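Local coordinates for protein TSSL (Francisella novicida, PDB 4ACK) that is the cytoplasmic domain of the type VI secretion protein TssL (DotU) and probably serves protein transport as a virulence-linked part of that secretion machinery, at residues A[72-77]-A[84-89]; A[64-69]-A[92-97]; A[10-15]-A[39-44]; A[101-106]-A[125-130]. All blocks are in the same frame, centred on the assembly; numbering follows the deposited sequence.

Overall arrangement
From the N terminus, contact 3 comes first: helix 4-20 and helix 30-52 run back antiparallel to each other and close the first loop. Helix 55-79 then takes part in two contacts. Contact 2 joins its middle to helix 89-94, and within that loop contact 1 closes a shorter one, where the chain after the helix folds back along its C-terminal part. Contact 4 follows in series, pairing helix 99-112 with helix 118-129. No loops cross. The contacts also touch in space: Leu66 on Ile42 and Tyr68 on Ile127 join helix 55-79 to helices 30-52 and 118-129, while the Arg39-Glu92 salt bridge ties helix 30-52 to helix 89-94.

Contact 1: residues A[72-77]-A[84-89]; sequences KLMLLR and ISWSLL
Leu73 packs over one face of the Trp86 indole, in a CH-pi contact that centres the link between helix 55-79 and the loop returning toward helix 89-94. Its CG stands 3.5 Å from the centroid of the six-membered ring of Trp86, only 8° off the ring normal, while Leu73 CD1 reaches toward CE3 at 3.7 Å. The Trp86 side chain, with CG anti to the backbone N (chi1 -169°), lies across that of Leu73 at about a right angle. The indole is further fixed by its NE1, which hydrogen-bonds to Asp70 OD1, about one turn before Leu73 on helix 55-79, and by a cation-pi contact with Arg35 of helix 30-52.

Apolar contacts extend the interface in both directions along the loop. Met74, bent at chi2 and chi3, brings its methyl CE to 3.6 Å from Leu88 CD2. At the other end Leu76 CD2 meets Ile84 CD1 at 4.0 Å, the two side chains again crossing nearly at right angles.

Arg77 lies alongside Ile84. Its chain is extended from CG to NE and slides past Ile84 in the opposite direction, with CB of Arg77 3.7 Å from CB of Ile84. This places Arg77 NE 3.2 Å from Ile84 O, an approach oblique to the guanidinium plane.

Asp70 OD1 also accepts a hydrogen bond from Leu89 N at the start of helix 89-94. One carboxylate oxygen therefore holds both the indole and the beginning of the next helix, while cohesion between the two segments rests mainly on apolar and CH-pi contact.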
# COMPACT_ATOMS: atom_id res chain seq x y z
N LYS A 72 -6.86 5.62 -0.77
CA LYS A 72 -7.44 6.08 -2.02
C LYS A 72 -8.98 5.86 -1.94
O LYS A 72 -9.75 6.69 -2.39
CB LYS A 72 -6.76 5.36 -3.21
CG LYS A 72 -5.29 5.81 -3.44
CD LYS A 72 -5.07 7.33 -3.15
CE LYS A 72 -3.61 7.82 -3.30
NZ LYS A 72 -3.39 9.20 -2.66
N LEU A 73 -9.38 4.78 -1.29
CA LEU A 73 -10.76 4.46 -1.13
C LEU A 73 -11.44 5.40 -0.17
O LEU A 73 -12.56 5.85 -0.47
CB LEU A 73 -10.96 3.00 -0.70
CG LEU A 73 -11.11 2.03 -1.89
CD1 LEU A 73 -12.54 2.22 -2.46
CD2 LEU A 73 -10.11 2.27 -3.01
N MET A 74 -10.78 5.70 0.96
CA MET A 74 -11.32 6.67 1.92
C MET A 74 -11.48 8.05 1.29
O MET A 74 -12.39 8.77 1.66
CB MET A 74 -10.48 6.78 3.18
CG MET A 74 -10.59 5.63 4.17
SD MET A 74 -12.26 5.03 4.49
CE MET A 74 -12.27 5.01 6.26
N LEU A 75 -10.61 8.39 0.35
CA LEU A 75 -10.64 9.66 -0.32
C LEU A 75 -11.76 9.74 -1.35
O LEU A 75 -12.45 10.75 -1.44
CB LEU A 75 -9.31 9.97 -0.96
CG LEU A 75 -9.01 11.47 -1.02
CD1 LEU A 75 -8.54 12.01 0.35
CD2 LEU A 75 -7.98 11.77 -2.10
N LEU A 76 -11.91 8.69 -2.16
CA LEU A 76 -13.10 8.48 -2.99
C LEU A 76 -14.41 8.53 -2.18
O LEU A 76 -15.31 9.32 -2.49
CB LEU A 76 -13.00 7.17 -3.79
CG LEU A 76 -14.16 6.94 -4.77
CD1 LEU A 76 -13.92 7.69 -6.06
CD2 LEU A 76 -14.26 5.45 -5.04
N ARG A 77 -14.51 7.74 -1.13
CA ARG A 77 -15.58 7.87 -0.16
C ARG A 77 -15.79 9.27 0.46
O ARG A 77 -16.87 9.55 0.99
CB ARG A 77 -15.39 6.85 0.95
CG ARG A 77 -16.44 6.81 2.05
CD ARG A 77 -16.02 5.72 3.02
NE ARG A 77 -16.94 5.49 4.12
CZ ARG A 77 -17.02 6.24 5.22
NH1 ARG A 77 -16.27 7.33 5.36
NH2 ARG A 77 -17.90 5.92 6.16
N ILE A 84 -20.20 5.51 -0.42
CA ILE A 84 -19.17 4.46 -0.56
C ILE A 84 -18.97 3.79 0.79
O ILE A 84 -18.90 4.45 1.84
CB ILE A 84 -17.81 4.99 -1.16
CG1 ILE A 84 -18.00 5.75 -2.49
CG2 ILE A 84 -16.77 3.85 -1.29
CD1 ILE A 84 -18.00 4.90 -3.76
N SER A 85 -18.91 2.48 0.76
CA SER A 85 -18.78 1.68 1.94
C SER A 85 -17.43 0.94 1.78
O SER A 85 -17.15 0.37 0.69
CB SER A 85 -19.96 0.73 2.02
OG SER A 85 -20.10 0.17 3.30
N TRP A 86 -16.60 0.99 2.82
CA TRP A 86 -15.21 0.47 2.77
C TRP A 86 -14.66 0.22 4.12
O TRP A 86 -14.23 1.16 4.80
CB TRP A 86 -14.26 1.46 2.10
CG TRP A 86 -12.91 0.87 1.80
CD1 TRP A 86 -11.73 1.08 2.48
CD2 TRP A 86 -12.61 -0.04 0.74
NE1 TRP A 86 -10.70 0.35 1.89
CE2 TRP A 86 -11.21 -0.34 0.82
CE3 TRP A 86 -13.38 -0.64 -0.28
CZ2 TRP A 86 -10.57 -1.21 -0.07
CZ3 TRP A 86 -12.73 -1.51 -1.18
CH2 TRP A 86 -11.32 -1.78 -1.07
N SER A 87 -14.68 -1.03 4.53
CA SER A 87 -13.98 -1.42 5.74
C SER A 87 -12.44 -1.52 5.45
O SER A 87 -12.01 -2.08 4.42
CB SER A 87 -14.58 -2.72 6.24
OG SER A 87 -14.39 -2.79 7.65
N LEU A 88 -11.62 -0.95 6.33
CA LEU A 88 -10.19 -0.86 6.11
C LEU A 88 -9.50 -2.26 5.95
O LEU A 88 -9.58 -3.14 6.80
CB LEU A 88 -9.53 -0.03 7.24
CG LEU A 88 -9.91 1.45 7.47
CD1 LEU A 88 -8.99 2.13 8.53
CD2 LEU A 88 -9.87 2.27 6.20
N LEU A 89 -8.80 -2.42 4.85
CA LEU A 89 -7.98 -3.62 4.65
C LEU A 89 -6.82 -3.69 5.65
O LEU A 89 -6.48 -4.76 6.18
CB LEU A 89 -7.42 -3.55 3.25
CG LEU A 89 -8.50 -3.78 2.19
CD1 LEU A 89 -7.90 -3.64 0.82
CD2 LEU A 89 -9.07 -5.16 2.37

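Contact 2: residues A[64-69]-A[92-97]; sequences PLLAYV and EYYDRK
Leu66 and Tyr93 mark the nearest backbone approach, CA to CA 8.6 Å, between the middle of helix 55-79 and the short helix 89-94. This is helix-to-helix packing within the all-helical DotU fold, and a single leucine branch carries it.

Leu66 directs CD1 into the angle between the root of Tyr93 and the edge of Tyr94, two consecutive tyrosines whose side chains it crosses at about right angles. CD1 lies 3.6 Å from Tyr93 CB and approaches that ring obliquely, whereas it meets the Tyr94 ring at its edge, near its plane. Both tyrosines carry CG anti to the carbonyl carbon with nearly equal chi1 (-78° and -79°); the rings leave successive residues, and seen from Leu66 CD1 their centres lie roughly at right angles.

Helix 30-52 fastens the tyrosine side of the contact. Tyr94 OH hydrogen-bonds to Gln46 NE2, and Ile42 packs against both Leu66 and Tyr93. Asp95, just beyond, has a positive phi (58°).

Across the edge of Tyr94, Leu66 CD1 lies 3.8 Å from CD2 and 4.0 Å from CE2 of that ring.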
# COMPACT_ATOMS: atom_id res chain seq x y z
N PRO A 64 1.97 -1.46 3.63
CA PRO A 64 1.89 -0.21 2.94
C PRO A 64 0.98 -0.26 1.72
O PRO A 64 0.44 0.77 1.33
CB PRO A 64 3.33 0.05 2.48
CG PRO A 64 4.18 -0.69 3.53
CD PRO A 64 3.36 -1.92 3.79
N LEU A 65 0.88 -1.42 1.05
CA LEU A 65 0.03 -1.53 -0.11
C LEU A 65 -1.39 -1.45 0.34
O LEU A 65 -2.19 -0.78 -0.30
CB LEU A 65 0.28 -2.85 -0.88
CG LEU A 65 -0.67 -3.13 -2.03
CD1 LEU A 65 -0.37 -2.03 -3.07
CD2 LEU A 65 -0.37 -4.55 -2.57
N LEU A 66 -1.73 -2.11 1.43
CA LEU A 66 -3.07 -1.97 2.00
C LEU A 66 -3.45 -0.56 2.45
O LEU A 66 -4.63 -0.13 2.33
CB LEU A 66 -3.25 -2.85 3.22
CG LEU A 66 -2.91 -4.33 3.08
CD1 LEU A 66 -3.26 -5.07 4.38
CD2 LEU A 66 -3.58 -4.98 1.90
N ALA A 67 -2.49 0.12 3.07
CA ALA A 67 -2.67 1.49 3.49
C ALA A 67 -2.86 2.42 2.28
O ALA A 67 -3.64 3.38 2.34
CB ALA A 67 -1.46 1.94 4.29
N TYR A 68 -2.11 2.17 1.20
CA TYR A 68 -2.30 2.91 -0.01
C TYR A 68 -3.77 2.70 -0.56
O TYR A 68 -4.47 3.69 -0.89
CB TYR A 68 -1.24 2.54 -1.03
CG TYR A 68 -1.61 2.91 -2.46
CD1 TYR A 68 -2.38 2.03 -3.28
CD2 TYR A 68 -1.31 4.17 -2.96
CE1 TYR A 68 -2.79 2.41 -4.60
CE2 TYR A 68 -1.68 4.57 -4.25
CZ TYR A 68 -2.41 3.69 -5.08
OH TYR A 68 -2.72 4.13 -6.35
N VAL A 69 -4.22 1.44 -0.64
CA VAL A 69 -5.56 1.14 -1.14
C VAL A 69 -6.62 1.80 -0.23
O VAL A 69 -7.52 2.50 -0.72
CB VAL A 69 -5.85 -0.36 -1.20
CG1 VAL A 69 -7.30 -0.56 -1.60
CG2 VAL A 69 -4.92 -1.06 -2.23
N GLU A 92 -8.29 -5.28 8.76
CA GLU A 92 -8.63 -6.70 8.61
C GLU A 92 -7.36 -7.58 8.68
O GLU A 92 -7.35 -8.63 9.31
CB GLU A 92 -9.32 -6.89 7.27
CG GLU A 92 -10.13 -8.14 7.15
CD GLU A 92 -10.56 -8.41 5.71
OE1 GLU A 92 -11.14 -7.49 5.08
OE2 GLU A 92 -10.31 -9.55 5.23
N TYR A 93 -6.28 -7.14 8.04
CA TYR A 93 -5.09 -7.95 7.85
C TYR A 93 -4.00 -7.82 8.90
O TYR A 93 -3.23 -8.78 9.10
CB TYR A 93 -4.49 -7.64 6.50
CG TYR A 93 -5.27 -8.32 5.42
CD1 TYR A 93 -5.10 -9.69 5.18
CD2 TYR A 93 -6.20 -7.62 4.67
CE1 TYR A 93 -5.84 -10.33 4.19
CE2 TYR A 93 -6.93 -8.25 3.68
CZ TYR A 93 -6.75 -9.60 3.46
OH TYR A 93 -7.48 -10.22 2.47
N TYR A 94 -3.93 -6.65 9.55
CA TYR A 94 -2.79 -6.29 10.37
C TYR A 94 -3.19 -5.62 11.68
O TYR A 94 -2.35 -5.14 12.45
CB TYR A 94 -1.82 -5.42 9.56
CG TYR A 94 -0.99 -6.28 8.65
CD1 TYR A 94 -0.11 -7.26 9.18
CD2 TYR A 94 -1.13 -6.19 7.27
CE1 TYR A 94 0.63 -8.10 8.33
CE2 TYR A 94 -0.41 -7.00 6.42
CZ TYR A 94 0.47 -7.95 6.95
OH TYR A 94 1.17 -8.75 6.07
N ASP A 95 -4.49 -5.58 11.88
CA ASP A 95 -5.08 -5.19 13.13
C ASP A 95 -4.68 -3.81 13.58
O ASP A 95 -4.55 -3.57 14.78
CB ASP A 95 -4.74 -6.21 14.23
CG ASP A 95 -5.93 -6.49 15.14
OD1 ASP A 95 -6.87 -7.18 14.65
OD2 ASP A 95 -5.96 -5.97 16.29
N ARG A 96 -4.47 -2.90 12.64
CA ARG A 96 -4.19 -1.52 13.01
C ARG A 96 -4.72 -0.61 11.93
O ARG A 96 -5.02 -1.07 10.81
CB ARG A 96 -2.72 -1.29 13.31
CG ARG A 96 -1.78 -1.49 12.10
CD ARG A 96 -0.34 -1.59 12.57
NE ARG A 96 0.11 -0.36 13.18
CZ ARG A 96 1.22 -0.21 13.88
NH1 ARG A 96 2.03 -1.23 14.09
NH2 ARG A 96 1.52 0.97 14.38
N LYS A 97 -4.88 0.67 12.26
CA LYS A 97 -5.54 1.57 11.35
C LYS A 97 -4.79 2.90 11.29
O LYS A 97 -5.33 3.88 10.87
CB LYS A 97 -7.04 1.71 11.73
CG LYS A 97 -7.30 2.53 12.96
CD LYS A 97 -8.69 2.29 13.57
CE LYS A 97 -9.05 3.43 14.50
NZ LYS A 97 -10.38 3.18 15.11

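Contact 3: residues A[10-15]-A[39-44]; sequences ILDIIK and RKSIFF
Ile13 supplies the largest buried surface of this contact, reaching from helix 4-20 toward Ser41 and Ile42 of helix 30-52. The two helices form an antiparallel pair, an alpha-hairpin at the N-terminal end of the chain: their short segments run at 166° to each other, with the axes 10.0 Å apart at closest approach.

Ser41, second in buried area, is met by the CG1-CD1 branch of Ile13. Ile13 CD1 lies 3.7 Å from Ser41 CB, and its CG1 only slightly farther from the same carbon, at 3.8 Å. CG1 stands anti to the carbonyl carbon (chi1 -69°) and the chain continues nearly extended at chi2, which carries CD1 across the gap between the helices. Ser41 thus meets the isoleucine with its methylene carbon. The CA atoms of Ile13 and Ser41 are 7.2 Å apart, an approach consistent with the small serine side chain.

Ile42 contributes less. Its side chain crosses that of Ile13 at about a right angle and makes contact through the terminal methyl. Leu65 and Val69 of helix 55-79 also pack on Ile13, which therefore belongs to a core shared by three helices.

At the margin of the contact, Asp12 OD2 is 4.3 Å from Ser41 OG. The methyl contact is tighter than usual van der Waals packing: Ile13 CD1 and Ile42 CD1 are 3.4 Å apart.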
# COMPACT_ATOMS: atom_id res chain seq x y z
N ILE A 10 1.39 -6.77 -6.85
CA ILE A 10 1.32 -5.44 -6.25
C ILE A 10 0.81 -4.42 -7.32
O ILE A 10 -0.11 -3.65 -7.06
CB ILE A 10 2.70 -5.04 -5.64
CG1 ILE A 10 2.99 -5.93 -4.40
CG2 ILE A 10 2.80 -3.51 -5.41
CD1 ILE A 10 4.53 -5.98 -4.04
N LEU A 11 1.40 -4.47 -8.53
CA LEU A 11 0.88 -3.77 -9.72
C LEU A 11 -0.57 -4.04 -10.02
O LEU A 11 -1.32 -3.13 -10.31
CB LEU A 11 1.73 -4.08 -10.94
CG LEU A 11 3.15 -3.56 -10.80
CD1 LEU A 11 4.00 -3.95 -12.04
CD2 LEU A 11 3.15 -2.04 -10.59
N ASP A 12 -0.99 -5.28 -9.89
CA ASP A 12 -2.37 -5.58 -10.17
C ASP A 12 -3.33 -4.88 -9.19
O ASP A 12 -4.34 -4.28 -9.61
CB ASP A 12 -2.64 -7.09 -10.24
CG ASP A 12 -3.89 -7.42 -11.04
OD1 ASP A 12 -4.13 -6.77 -12.09
OD2 ASP A 12 -4.64 -8.33 -10.63
N ILE A 13 -3.01 -4.97 -7.89
CA ILE A 13 -3.72 -4.24 -6.85
C ILE A 13 -3.68 -2.76 -7.11
O ILE A 13 -4.69 -2.09 -7.04
CB ILE A 13 -3.18 -4.59 -5.46
CG1 ILE A 13 -3.56 -6.04 -5.16
CG2 ILE A 13 -3.73 -3.63 -4.41
CD1 ILE A 13 -2.64 -6.77 -4.14
N ILE A 14 -2.53 -2.21 -7.45
CA ILE A 14 -2.54 -0.81 -7.73
C ILE A 14 -3.63 -0.57 -8.89
O ILE A 14 -4.61 0.16 -8.68
CB ILE A 14 -1.12 -0.28 -7.90
CG1 ILE A 14 -0.35 -0.41 -6.56
CG2 ILE A 14 -1.13 1.15 -8.30
CD1 ILE A 14 1.11 0.12 -6.64
N LYS A 15 -3.51 -1.27 -10.03
CA LYS A 15 -4.57 -1.29 -11.09
C LYS A 15 -6.03 -1.44 -10.57
O LYS A 15 -6.84 -0.52 -10.76
CB LYS A 15 -4.19 -2.36 -12.17
CG LYS A 15 -5.02 -2.38 -13.49
CD LYS A 15 -4.59 -3.54 -14.46
CE LYS A 15 -5.21 -4.91 -14.03
NZ LYS A 15 -6.54 -5.18 -14.69
N ARG A 39 -8.62 -8.75 -2.09
CA ARG A 39 -8.37 -9.67 -1.00
C ARG A 39 -7.84 -11.06 -1.42
O ARG A 39 -7.01 -11.66 -0.71
CB ARG A 39 -9.59 -9.80 -0.11
CG ARG A 39 -9.87 -8.48 0.61
CD ARG A 39 -11.22 -8.48 1.25
NE ARG A 39 -11.23 -9.29 2.46
CZ ARG A 39 -11.86 -10.45 2.57
NH1 ARG A 39 -12.54 -10.92 1.53
NH2 ARG A 39 -11.80 -11.13 3.70
N LYS A 40 -8.31 -11.53 -2.58
CA LYS A 40 -7.75 -12.71 -3.23
C LYS A 40 -6.28 -12.48 -3.62
O LYS A 40 -5.44 -13.33 -3.35
CB LYS A 40 -8.59 -13.13 -4.43
CG LYS A 40 -9.88 -13.81 -4.02
CD LYS A 40 -10.82 -13.95 -5.20
CE LYS A 40 -10.15 -14.75 -6.30
NZ LYS A 40 -10.73 -14.40 -7.62
N SER A 41 -5.99 -11.36 -4.26
CA SER A 41 -4.62 -10.99 -4.57
C SER A 41 -3.69 -10.87 -3.32
O SER A 41 -2.53 -11.26 -3.36
CB SER A 41 -4.63 -9.68 -5.33
OG SER A 41 -4.99 -9.94 -6.66
N ILE A 42 -4.22 -10.36 -2.21
CA ILE A 42 -3.47 -10.26 -0.97
C ILE A 42 -3.14 -11.64 -0.43
O ILE A 42 -1.98 -11.87 -0.04
CB ILE A 42 -4.17 -9.39 0.11
CG1 ILE A 42 -4.36 -7.95 -0.39
CG2 ILE A 42 -3.41 -9.41 1.49
CD1 ILE A 42 -3.10 -7.25 -0.80
N PHE A 43 -4.12 -12.54 -0.41
CA PHE A 43 -3.88 -13.93 0.00
C PHE A 43 -2.69 -14.62 -0.71
O PHE A 43 -1.84 -15.22 -0.03
CB PHE A 43 -5.09 -14.82 -0.16
CG PHE A 43 -4.82 -16.25 0.27
CD1 PHE A 43 -4.24 -17.17 -0.61
CD2 PHE A 43 -5.06 -16.65 1.61
CE1 PHE A 43 -3.93 -18.48 -0.19
CE2 PHE A 43 -4.76 -17.99 2.04
CZ PHE A 43 -4.21 -18.89 1.14
N PHE A 44 -2.67 -14.51 -2.05
CA PHE A 44 -1.58 -15.01 -2.89
C PHE A 44 -0.27 -14.23 -2.65
O PHE A 44 0.83 -14.80 -2.71
CB PHE A 44 -1.95 -14.96 -4.41
CG PHE A 44 -3.02 -15.99 -4.88
CD1 PHE A 44 -2.72 -17.37 -4.99
CD2 PHE A 44 -4.32 -15.57 -5.27
CE1 PHE A 44 -3.70 -18.32 -5.45
CE2 PHE A 44 -5.31 -16.51 -5.71
CZ PHE A 44 -4.99 -17.88 -5.80

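Contact 4: residues A[101-106]-A[125-130]; sequences EYVFEI and SLILHN
Val103 and Ile127 point at each other tip to tip from helix 99-112 and helix 118-129, their methyls CG1 of Val103 and CD1 of Ile127 meeting at 4.0 Å. The helices are well separated here, with the CA atoms of these residues 10.1 Å apart, and the isoleucine branch and valine methyl together bridge that gap. Ile127 holds CG1 between the backbone N and the carbonyl carbon (chi1 68°), an unusual choice for a helix, with CD1 carried outward by an extended chi2.

Beside this pair, Phe104 and Leu128 cross obliquely. Leu128 CD2 comes to 4.2 Å from CE1 of the Phe104 ring, at a slant to the ring plane. The same ring also packs edge-to-face with Tyr136 and meets Tyr148, which place it among the aromatic residues of the C-terminal part of the domain. Helix 55-79 lies against the aliphatic pair, Ala67 touching Val103 and Tyr68 touching Ile127.

The end of helix 118-129 is secured by side chains turned back on their own backbone. Asn130 ND2 donates to Leu126 O at 3.0 Å, nearly straight at 165°, and His129 ND1 bonds to Ser125 O at 3.2 Å. Leu126 O also accepts from Asn130 N, and Ser125 O from His129 N, giving each oxygen two bonds.

Between the segments the touching side chains are all buried and apolar; association is by hydrophobic burial, while the hydrogen bonds stay within the helix end.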
# COMPACT_ATOMS: atom_id res chain seq x y z
N GLU A 101 0.64 7.11 9.28
CA GLU A 101 1.91 7.15 10.07
C GLU A 101 2.78 5.89 9.95
O GLU A 101 3.98 5.99 9.79
CB GLU A 101 1.57 7.36 11.57
CG GLU A 101 1.09 8.82 11.73
CD GLU A 101 0.65 9.25 13.12
OE1 GLU A 101 0.46 8.37 14.00
OE2 GLU A 101 0.50 10.50 13.29
N TYR A 102 2.18 4.72 10.08
CA TYR A 102 2.97 3.51 10.22
C TYR A 102 3.79 3.19 8.92
O TYR A 102 4.94 2.69 8.97
CB TYR A 102 2.08 2.34 10.69
CG TYR A 102 2.89 1.10 11.03
CD1 TYR A 102 4.00 1.18 11.87
CD2 TYR A 102 2.59 -0.15 10.45
CE1 TYR A 102 4.77 0.00 12.17
CE2 TYR A 102 3.32 -1.28 10.72
CZ TYR A 102 4.41 -1.21 11.58
OH TYR A 102 5.12 -2.37 11.85
N VAL A 103 3.25 3.54 7.76
CA VAL A 103 4.05 3.39 6.51
C VAL A 103 5.37 4.14 6.62
O VAL A 103 6.41 3.67 6.13
CB VAL A 103 3.25 3.88 5.28
CG1 VAL A 103 4.15 4.16 4.05
CG2 VAL A 103 2.07 2.97 5.01
N PHE A 104 5.37 5.33 7.21
CA PHE A 104 6.65 6.06 7.29
C PHE A 104 7.52 5.55 8.41
O PHE A 104 8.76 5.60 8.33
CB PHE A 104 6.46 7.59 7.32
CG PHE A 104 5.77 8.10 6.09
CD1 PHE A 104 6.48 8.30 4.92
CD2 PHE A 104 4.38 8.31 6.10
CE1 PHE A 104 5.85 8.73 3.74
CE2 PHE A 104 3.74 8.75 4.97
CZ PHE A 104 4.48 8.97 3.77
N GLU A 105 6.89 4.92 9.39
CA GLU A 105 7.66 4.13 10.34
C GLU A 105 8.35 2.93 9.67
O GLU A 105 9.54 2.71 9.87
CB GLU A 105 6.82 3.62 11.50
CG GLU A 105 7.76 3.11 12.62
CD GLU A 105 6.97 2.55 13.80
OE1 GLU A 105 5.92 3.11 14.10
OE2 GLU A 105 7.39 1.55 14.39
N ILE A 106 7.60 2.15 8.88
CA ILE A 106 8.23 1.11 8.02
C ILE A 106 9.38 1.65 7.18
O ILE A 106 10.50 1.05 7.14
CB ILE A 106 7.19 0.46 7.11
CG1 ILE A 106 6.27 -0.34 8.04
CG2 ILE A 106 7.87 -0.41 5.97
CD1 ILE A 106 4.97 -0.88 7.37
N SER A 125 8.44 2.80 -3.03
CA SER A 125 8.61 3.66 -4.22
C SER A 125 7.30 3.70 -5.06
O SER A 125 6.80 4.78 -5.43
CB SER A 125 9.74 3.11 -5.09
OG SER A 125 10.03 4.04 -6.11
N LEU A 126 6.72 2.53 -5.28
CA LEU A 126 5.49 2.45 -6.06
C LEU A 126 4.34 3.22 -5.44
O LEU A 126 3.73 4.03 -6.12
CB LEU A 126 5.05 0.98 -6.32
CG LEU A 126 5.95 0.24 -7.37
CD1 LEU A 126 5.74 -1.26 -7.30
CD2 LEU A 126 5.74 0.71 -8.81
N ILE A 127 4.02 2.94 -4.17
CA ILE A 127 2.91 3.66 -3.53
C ILE A 127 3.18 5.17 -3.52
O ILE A 127 2.24 5.92 -3.79
CB ILE A 127 2.45 3.09 -2.19
CG1 ILE A 127 3.50 3.29 -1.11
CG2 ILE A 127 2.11 1.60 -2.32
CD1 ILE A 127 2.95 3.23 0.35
N LEU A 128 4.44 5.58 -3.37
CA LEU A 128 4.79 7.00 -3.35
C LEU A 128 4.71 7.66 -4.77
O LEU A 128 4.41 8.86 -4.88
CB LEU A 128 6.18 7.25 -2.70
CG LEU A 128 6.33 6.98 -1.16
CD1 LEU A 128 7.80 7.16 -0.66
CD2 LEU A 128 5.42 7.87 -0.34
N HIS A 129 5.03 6.89 -5.82
CA HIS A 129 4.85 7.36 -7.18
C HIS A 129 3.43 7.36 -7.59
O HIS A 129 3.09 8.07 -8.50
CB HIS A 129 5.72 6.60 -8.21
CG HIS A 129 7.10 7.18 -8.30
ND1 HIS A 129 8.16 6.70 -7.56
CD2 HIS A 129 7.56 8.26 -8.98
CE1 HIS A 129 9.24 7.43 -7.82
NE2 HIS A 129 8.89 8.39 -8.67
N ASN A 130 2.61 6.54 -6.93
CA ASN A 130 1.14 6.66 -7.00
C ASN A 130 0.42 7.58 -5.96
O ASN A 130 -0.77 7.38 -5.67
CB ASN A 130 0.53 5.28 -7.09
CG ASN A 130 0.84 4.64 -8.46
OD1 ASN A 130 0.10 4.87 -9.41
ND2 ASN A 130 2.02 3.99 -8.58